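Local coordinates for novel immune-type receptor 11 (Ictalurus punctatus, PDB 2QTE), which probably serves as an immune-type receptor of the NITR family, implicated in allogeneic recognition, through an extracellular immunoglobulin V-like domain, at residues V17-S22 and S105-Q110; W34-F39 and E85-E90. The protein carries 1 engineered substitution. All blocks are in the same frame, centred on the assembly; numbering follows the deposited sequence.

Contact 1. Residues V17-S22 and S105-Q110; sequences VTMECS and SGTRLQ
M19 and T107 meet with no ring or other planar side-chain group between them; what touches is a thioether chain and a branched CB. M19 crosses T107 at a slant, its SD 3.7 Å from T107 CG2 and its CB as near to T107 OG1. The bend of the methionine at chi3 (-88°) sets in beyond the part of the chain that rides over T107. On the T107 side, OG1 sits beside the backbone N (chi1 -68°), which puts CG2 anti to that N and against the sulfur and leaves OG1 for water. Further along, M19 SD is 4.3 Å from L109 CB, and V17 CG2 reaches L109 CD1 at 4.0 Å. If an alanine stood in place of M19, T107 CG2 and L109 CB would probably face a gap between the two sheets.

At the other end the contact turns polar. S105 OG lies 3.7 Å from CB of C21, the cysteine disulfide-bonded to C93. Water 3 accepts from S22 N (2.9 Å) and bonds to S105 OG; water 2 donates to E20 O and lies 2.7 Å from T107 OG1. Strands 17-19 and 100-110 belong to opposite sheets of the immunoglobulin sandwich, with 17-19 and 105-110 running at 147° to each other. The chemistry thus divides: apolar contact joins the sheets at V17 and M19, while water links hydroxyls to backbone near C21.

Contact 2. Residues W34-F39 and E85-E90; sequences WYRQSF and EDDGGE
The tyrosine corner of the immunoglobulin V fold, the Asp-x-Gly-x-Tyr-x-Cys run at the start of strand 89-97, meets the end of strand 32-37, with Q37 and E90 as an antiparallel hydrogen-bonded pair. Q37 N donates to E90 O at 2.7 Å and E90 N returns the bond to Q37 O at 2.9 Å, both nearly straight. G89 sits against Q37 O; its backbone angles (phi 149°, psi -165°) call for glycine, and a CB would clash with that oxygen.

D87 O takes the hydroxyl of Y91, while D87 OD2 bonds to R84 N and forms a salt bridge with R66. R36 comes in alongside, its chain extended from CG to NE after leaving anti to the backbone N (chi1 176°). D86 O lies at the guanidinium edge, in a weak bond to R36 NH2 of 2.9 Å. Water 5, at that edge too, accepts from R36 NH2 and donates to D87 OD1, linking two charged atoms that stay 4.3 Å apart.

The Q37 and E90 side chains lie side by side, pointing the same way, at the dimer interface. Q37 NE2 bonds to K41 O and to E90 OE1 of the second subunit, and E90 OE1 is bonded in turn by Q37 NE2 of that subunit. Past the strand end, water 6 accepts from F39 N at 2.8 Å and donates to G88 O at 2.9 Å.

Overall arrangement
The two contacts lie about 10 Å apart, centre to centre, in one immunoglobulin V-type sandwich. Along the chain the order is 17-22, 34-39, 85-90, 105-110, so contact 2 falls wholly between the halves of contact 1. Contact 1 spans the two sheets; contact 2 pairs neighbouring strands within the six-stranded one, and strands 89-97 and 100-110 run next to each other there. A probable hydrogen bond of 2.9 Å from L109 N to G89 O joins them, and the W34 ring packs on C21 beside the disulfide. Both contacts also reach the second subunit: R108 packs on its F39, so sandwich core and dimer interface share these strands.

Contact 1. Residues V17-S22 and S105-Q110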
ATOM      1  N   VAL A  17      -3.493   1.704 -22.038  1.00 20.79           N
ATOM      2  CA  VAL A  17      -3.058   2.636 -21.028  1.00 25.21           C
ATOM      3  C   VAL A  17      -1.663   2.324 -20.476  1.00 21.17           C
ATOM      4  O   VAL A  17      -1.251   1.162 -20.398  1.00 17.88           O
ATOM      5  CB  VAL A  17      -4.121   2.806 -19.893  1.00 33.48           C
ATOM      6  CG1 VAL A  17      -4.645   1.467 -19.382  1.00 29.99           C
ATOM      7  CG2 VAL A  17      -3.554   3.651 -18.735  1.00 36.70           C
ATOM      8  N   THR A  18      -0.954   3.384 -20.100  1.00 21.06           N
ATOM      9  CA  THR A  18       0.344   3.281 -19.390  1.00 19.70           C
ATOM     10  C   THR A  18       0.339   4.081 -18.096  1.00 20.11           C
ATOM     11  O   THR A  18       0.006   5.252 -18.111  1.00 21.79           O
ATOM     12  CB  THR A  18       1.437   3.770 -20.303  1.00 20.99           C
ATOM     13  OG1 THR A  18       1.479   2.894 -21.446  1.00 20.16           O
ATOM     14  CG2 THR A  18       2.795   3.804 -19.581  1.00 17.14           C
ATOM     15  N   MET A  19       0.642   3.434 -16.972  1.00 18.58           N
ATOM     16  CA  MET A  19       0.793   4.151 -15.699  1.00 20.45           C
ATOM     17  C   MET A  19       2.283   4.214 -15.382  1.00 19.48           C
ATOM     18  O   MET A  19       2.980   3.226 -15.441  1.00 17.70           O
ATOM     19  CB  MET A  19       0.009   3.471 -14.585  1.00 15.72           C
ATOM     20  CG  MET A  19      -1.400   3.257 -14.949  1.00 15.28           C
ATOM     21  SD  MET A  19      -2.425   2.339 -13.802  1.00 16.62           S
ATOM     22  CE  MET A  19      -2.168   0.624 -14.321  1.00 11.73           C
ATOM     23  N   GLU A  20       2.750   5.392 -15.032  1.00 22.11           N
ATOM     24  CA  GLU A  20       4.151   5.710 -14.993  1.00 26.87           C
ATOM     25  C   GLU A  20       4.761   5.633 -13.590  1.00 28.66           C
ATOM     26  O   GLU A  20       4.092   5.908 -12.610  1.00 27.00           O
ATOM     27  CB  GLU A  20       4.311   7.127 -15.517  1.00 35.09           C
ATOM     28  CG  GLU A  20       4.245   7.263 -17.038  1.00 44.89           C
ATOM     29  CD  GLU A  20       2.894   7.715 -17.543  1.00 52.69           C
ATOM     30  OE1 GLU A  20       2.612   7.515 -18.758  1.00 53.97           O
ATOM     31  OE2 GLU A  20       2.110   8.273 -16.734  1.00 52.01           O
ATOM     32  N   CYS A  21       6.019   5.228 -13.508  1.00 26.01           N
ATOM     33  CA  CYS A  21       6.791   5.310 -12.286  1.00 26.14           C
ATOM     34  C   CYS A  21       8.229   5.577 -12.720  1.00 27.87           C
ATOM     35  O   CYS A  21       8.753   4.847 -13.547  1.00 29.23           O
ATOM     36  CB  CYS A  21       6.726   3.999 -11.528  1.00 25.40           C
ATOM     37  SG  CYS A  21       7.720   3.913 -10.002  1.00 25.85           S
ATOM     38  N   SER A  22       8.866   6.617 -12.186  1.00 30.90           N
ATOM     39  CA  SER A  22      10.254   6.914 -12.577  1.00 35.82           C
ATOM     40  C   SER A  22      11.264   6.037 -11.841  1.00 38.41           C
ATOM     41  O   SER A  22      11.019   5.556 -10.728  1.00 38.77           O
ATOM     42  CB  SER A  22      10.570   8.413 -12.466  1.00 41.56           C
ATOM     43  OG  SER A  22      11.928   8.697 -12.817  1.00 45.36           O
ATOM     44  N   SER A 105       4.942   7.039  -6.488  1.00 24.47           N
ATOM     45  CA  SER A 105       3.892   7.473  -7.417  1.00 21.69           C
ATOM     46  C   SER A 105       2.734   6.473  -7.432  1.00 19.90           C
ATOM     47  O   SER A 105       2.841   5.360  -6.901  1.00 16.85           O
ATOM     48  CB  SER A 105       4.447   7.724  -8.824  1.00 22.57           C
ATOM     49  OG  SER A 105       5.167   6.607  -9.342  1.00 32.35           O
ATOM     50  N   GLY A 106       1.613   6.871  -7.996  1.00 17.49           N
ATOM     51  CA  GLY A 106       0.530   5.904  -8.185  1.00 15.71           C
ATOM     52  C   GLY A 106      -0.544   6.464  -9.066  1.00 18.45           C
ATOM     53  O   GLY A 106      -0.561   7.660  -9.343  1.00 22.06           O
ATOM     54  N   THR A 107      -1.469   5.609  -9.488  1.00 16.34           N
ATOM     55  CA  THR A 107      -2.504   6.021 -10.411  1.00 15.68           C
ATOM     56  C   THR A 107      -3.761   5.364  -9.949  1.00 12.80           C
ATOM     57  O   THR A 107      -3.767   4.210  -9.579  1.00 14.69           O
ATOM     58  CB  THR A 107      -2.177   5.551 -11.856  1.00 16.16           C
ATOM     59  OG1 THR A 107      -1.042   6.270 -12.328  1.00 23.07           O
ATOM     60  CG2 THR A 107      -3.335   5.800 -12.817  1.00 17.36           C
ATOM     61  N   ARG A 108      -4.839   6.122  -9.980  1.00 14.69           N
ATOM     62  CA  ARG A 108      -6.148   5.582  -9.762  1.00 16.09           C
ATOM     63  C   ARG A 108      -6.778   5.437 -11.143  1.00 14.74           C
ATOM     64  O   ARG A 108      -7.081   6.432 -11.787  1.00 18.29           O
ATOM     65  CB  ARG A 108      -6.994   6.526  -8.948  1.00 19.55           C
ATOM     66  CG  ARG A 108      -8.424   5.920  -8.729  1.00 24.20           C
ATOM     67  CD  ARG A 108      -9.078   6.477  -7.453  1.00 23.81           C
ATOM     68  NE  ARG A 108      -9.115   7.941  -7.512  1.00 29.38           N
ATOM     69  CZ  ARG A 108     -10.001   8.641  -8.218  1.00 24.76           C
ATOM     70  NH1 ARG A 108     -10.949   8.041  -8.919  1.00 29.25           N
ATOM     71  NH2 ARG A 108      -9.945   9.950  -8.207  1.00 30.24           N
ATOM     72  N   LEU A 109      -6.927   4.204 -11.587  1.00 13.72           N
ATOM     73  CA  LEU A 109      -7.472   3.918 -12.891  1.00 16.08           C
ATOM     74  C   LEU A 109      -8.955   3.683 -12.757  1.00 17.38           C
ATOM     75  O   LEU A 109      -9.411   2.830 -11.984  1.00 17.16           O
ATOM     76  CB  LEU A 109      -6.746   2.702 -13.508  1.00 14.73           C
ATOM     77  CG  LEU A 109      -7.093   2.330 -14.962  1.00 11.83           C
ATOM     78  CD1 LEU A 109      -6.440   3.314 -15.945  1.00 20.31           C
ATOM     79  CD2 LEU A 109      -6.627   0.902 -15.229  1.00 11.80           C
ATOM     80  N   GLN A 110      -9.727   4.446 -13.528  1.00 21.40           N
ATOM     81  CA  GLN A 110     -11.162   4.385 -13.382  1.00 20.15           C
ATOM     82  C   GLN A 110     -11.825   4.409 -14.741  1.00 20.67           C
ATOM     83  O   GLN A 110     -11.252   4.836 -15.749  1.00 17.81           O
ATOM     84  CB  GLN A 110     -11.670   5.570 -12.543  1.00 19.18           C
ATOM     85  CG  GLN A 110     -11.726   6.883 -13.333  1.00 23.01           C
ATOM     86  CD  GLN A 110     -12.240   8.043 -12.512  1.00 26.09           C
ATOM     87  OE1 GLN A 110     -12.867   7.833 -11.472  1.00 20.67           O
ATOM     88  NE2 GLN A 110     -11.957   9.278 -12.970  1.00 21.84           N
TER
HETATM   89  O   HOH W   1       0.049   7.391 -14.301  1.00 23.50           O
HETATM   90  O   HOH W   2       1.449   6.436 -11.432  1.00 30.88           O
HETATM   91  O   HOH W   3       7.406   7.880  -9.969  1.00 40.71           O

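Contact 2. Residues W34-F39 and E85-E90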
ATOM      1  N   TRP A  34       5.295  -2.750  -8.330  1.00 15.19           N
ATOM      2  CA  TRP A  34       4.039  -2.070  -8.393  1.00 14.18           C
ATOM      3  C   TRP A  34       3.100  -2.881  -7.532  1.00 14.88           C
ATOM      4  O   TRP A  34       3.157  -4.111  -7.534  1.00 14.87           O
ATOM      5  CB  TRP A  34       3.491  -2.088  -9.835  1.00 15.84           C
ATOM      6  CG  TRP A  34       3.950  -0.979 -10.732  1.00 18.57           C
ATOM      7  CD1 TRP A  34       4.948  -1.024 -11.645  1.00 12.50           C
ATOM      8  CD2 TRP A  34       3.384   0.346 -10.813  1.00 14.04           C
ATOM      9  NE1 TRP A  34       5.063   0.204 -12.287  1.00 15.43           N
ATOM     10  CE2 TRP A  34       4.116   1.055 -11.783  1.00 16.34           C
ATOM     11  CE3 TRP A  34       2.344   0.995 -10.149  1.00 12.88           C
ATOM     12  CZ2 TRP A  34       3.814   2.356 -12.131  1.00 17.31           C
ATOM     13  CZ3 TRP A  34       2.055   2.304 -10.472  1.00  9.57           C
ATOM     14  CH2 TRP A  34       2.804   2.980 -11.437  1.00 16.98           C
ATOM     15  N   TYR A  35       2.268  -2.208  -6.749  1.00 10.95           N
ATOM     16  CA  TYR A  35       1.291  -2.920  -5.933  1.00 12.77           C
ATOM     17  C   TYR A  35      -0.028  -2.526  -6.508  1.00 12.33           C
ATOM     18  O   TYR A  35      -0.146  -1.442  -7.004  1.00 13.75           O
ATOM     19  CB  TYR A  35       1.379  -2.473  -4.470  1.00 11.64           C
ATOM     20  CG  TYR A  35       2.597  -3.033  -3.836  1.00 15.73           C
ATOM     21  CD1 TYR A  35       3.873  -2.583  -4.218  1.00 15.19           C
ATOM     22  CD2 TYR A  35       2.506  -4.045  -2.910  1.00 16.95           C
ATOM     23  CE1 TYR A  35       5.006  -3.131  -3.664  1.00 15.67           C
ATOM     24  CE2 TYR A  35       3.638  -4.615  -2.364  1.00 17.45           C
ATOM     25  CZ  TYR A  35       4.873  -4.138  -2.755  1.00 19.19           C
ATOM     26  OH  TYR A  35       5.972  -4.697  -2.212  1.00 17.89           O
ATOM     27  N   ARG A  36      -1.031  -3.386  -6.371  1.00 14.23           N
ATOM     28  CA  ARG A  36      -2.328  -3.113  -6.937  1.00 13.96           C
ATOM     29  C   ARG A  36      -3.378  -3.280  -5.835  1.00 15.05           C
ATOM     30  O   ARG A  36      -3.322  -4.273  -5.078  1.00 16.87           O
ATOM     31  CB  ARG A  36      -2.576  -4.123  -8.057  1.00 14.94           C
ATOM     32  CG  ARG A  36      -3.930  -4.066  -8.714  1.00 17.98           C
ATOM     33  CD  ARG A  36      -4.043  -5.230  -9.758  1.00 17.50           C
ATOM     34  NE  ARG A  36      -5.375  -5.221 -10.381  1.00 21.97           N
ATOM     35  CZ  ARG A  36      -5.702  -5.938 -11.458  1.00 19.92           C
ATOM     36  NH1 ARG A  36      -4.811  -6.738 -12.004  1.00 15.32           N
ATOM     37  NH2 ARG A  36      -6.945  -5.875 -11.971  1.00 19.69           N
ATOM     38  N   GLN A  37      -4.333  -2.333  -5.747  1.00 11.99           N
ATOM     39  CA  GLN A  37      -5.412  -2.463  -4.786  1.00 13.10           C
ATOM     40  C   GLN A  37      -6.710  -2.353  -5.548  1.00 18.00           C
ATOM     41  O   GLN A  37      -7.005  -1.287  -6.077  1.00 15.71           O
ATOM     42  CB  GLN A  37      -5.388  -1.313  -3.763  1.00  9.86           C
ATOM     43  CG  GLN A  37      -6.397  -1.522  -2.616  1.00 14.19           C
ATOM     44  CD  GLN A  37      -6.771  -0.252  -1.918  1.00 13.10           C
ATOM     45  OE1 GLN A  37      -6.275   0.812  -2.270  1.00 13.48           O
ATOM     46  NE2 GLN A  37      -7.673  -0.352  -0.929  1.00 11.45           N
ATOM     47  N   SER A  38      -7.526  -3.410  -5.547  1.00 17.63           N
ATOM     48  CA  SER A  38      -8.874  -3.237  -6.052  1.00 17.64           C
ATOM     49  C   SER A  38      -9.700  -2.529  -4.985  1.00 19.12           C
ATOM     50  O   SER A  38      -9.403  -2.633  -3.783  1.00 17.31           O
ATOM     51  CB  SER A  38      -9.509  -4.596  -6.377  1.00 13.05           C
ATOM     52  OG  SER A  38      -8.758  -5.238  -7.405  1.00 22.93           O
ATOM     53  N   PHE A  39     -10.774  -1.851  -5.400  1.00 17.71           N
ATOM     54  CA  PHE A  39     -11.614  -1.183  -4.417  1.00 17.98           C
ATOM     55  C   PHE A  39     -12.110  -2.099  -3.263  1.00 19.59           C
ATOM     56  O   PHE A  39     -12.588  -3.211  -3.506  1.00 15.54           O
ATOM     57  CB  PHE A  39     -12.795  -0.495  -5.102  1.00 19.06           C
ATOM     58  CG  PHE A  39     -13.469   0.518  -4.239  1.00 20.47           C
ATOM     59  CD1 PHE A  39     -14.568   0.161  -3.465  1.00 17.53           C
ATOM     60  CD2 PHE A  39     -13.004   1.834  -4.188  1.00 19.07           C
ATOM     61  CE1 PHE A  39     -15.192   1.091  -2.647  1.00 15.34           C
ATOM     62  CE2 PHE A  39     -13.630   2.783  -3.381  1.00 15.98           C
ATOM     63  CZ  PHE A  39     -14.745   2.393  -2.604  1.00 16.25           C
ATOM     64  N   GLU A  85     -13.139  -3.557 -17.309  1.00 29.40           N
ATOM     65  CA  GLU A  85     -13.670  -3.025 -16.047  1.00 30.30           C
ATOM     66  C   GLU A  85     -12.862  -3.471 -14.806  1.00 21.97           C
ATOM     67  O   GLU A  85     -12.541  -2.659 -13.935  1.00 20.40           O
ATOM     68  CB  GLU A  85     -15.114  -3.455 -15.873  1.00 37.00           C
ATOM     69  CG  GLU A  85     -16.061  -2.748 -16.840  1.00 53.71           C
ATOM     70  CD  GLU A  85     -17.501  -3.029 -16.484  1.00 59.00           C
ATOM     71  OE1 GLU A  85     -17.873  -2.737 -15.320  1.00 57.36           O
ATOM     72  OE2 GLU A  85     -18.232  -3.581 -17.351  1.00 63.29           O
ATOM     73  N   ASP A  86     -12.508  -4.740 -14.728  1.00 16.01           N
ATOM     74  CA  ASP A  86     -11.831  -5.239 -13.519  1.00 19.14           C
ATOM     75  C   ASP A  86     -10.362  -4.780 -13.392  1.00 21.05           C
ATOM     76  O   ASP A  86      -9.683  -5.086 -12.389  1.00 21.28           O
ATOM     77  CB  ASP A  86     -11.926  -6.745 -13.445  1.00 27.74           C
ATOM     78  CG  ASP A  86     -13.348  -7.226 -13.456  1.00 38.64           C
ATOM     79  OD1 ASP A  86     -13.752  -7.772 -14.486  1.00 37.93           O
ATOM     80  OD2 ASP A  86     -14.075  -7.027 -12.458  1.00 40.35           O
ATOM     81  N   ASP A  87      -9.866  -4.049 -14.381  1.00 15.84           N
ATOM     82  CA  ASP A  87      -8.527  -3.436 -14.275  1.00 17.54           C
ATOM     83  C   ASP A  87      -8.585  -2.206 -13.366  1.00 17.72           C
ATOM     84  O   ASP A  87      -7.543  -1.732 -12.837  1.00 14.58           O
ATOM     85  CB  ASP A  87      -7.977  -2.958 -15.633  1.00 17.08           C
ATOM     86  CG  ASP A  87      -7.618  -4.085 -16.578  1.00 17.67           C
ATOM     87  OD1 ASP A  87      -7.334  -5.229 -16.162  1.00 16.99           O
ATOM     88  OD2 ASP A  87      -7.664  -3.807 -17.789  1.00 20.75           O
ATOM     89  N   GLY A  88      -9.793  -1.659 -13.211  1.00 18.56           N
ATOM     90  CA  GLY A  88      -9.987  -0.441 -12.385  1.00 14.01           C
ATOM     91  C   GLY A  88      -9.387  -0.634 -10.986  1.00 13.09           C
ATOM     92  O   GLY A  88      -9.394  -1.711 -10.468  1.00 13.77           O
ATOM     93  N   GLY A  89      -8.832   0.408 -10.377  1.00 11.33           N
ATOM     94  CA  GLY A  89      -8.321   0.277  -9.006  1.00 11.25           C
ATOM     95  C   GLY A  89      -7.147   1.206  -8.823  1.00 12.83           C
ATOM     96  O   GLY A  89      -6.928   2.068  -9.660  1.00 12.93           O
ATOM     97  N   GLU A  90      -6.372   1.013  -7.756  1.00 11.69           N
ATOM     98  CA  GLU A  90      -5.224   1.911  -7.555  1.00 15.96           C
ATOM     99  C   GLU A  90      -3.952   1.095  -7.664  1.00 16.35           C
ATOM    100  O   GLU A  90      -3.918  -0.068  -7.250  1.00 14.84           O
ATOM    101  CB  GLU A  90      -5.332   2.703  -6.236  1.00 11.47           C
ATOM    102  CG  GLU A  90      -6.703   3.385  -6.042  1.00 12.99           C
ATOM    103  CD  GLU A  90      -6.831   4.286  -4.839  1.00 12.16           C
ATOM    104  OE1 GLU A  90      -6.454   3.884  -3.701  1.00 11.62           O
ATOM    105  OE2 GLU A  90      -7.360   5.401  -5.019  1.00 13.94           O
TER
HETATM  106  O   HOH W   4      -7.694  -3.689  -9.658  1.00 20.35           O
HETATM  107  O   HOH W   5      -8.051  -7.222 -14.290  1.00 28.72           O
HETATM  108  O   HOH W   6     -11.119  -2.081  -8.149  1.00 17.41           O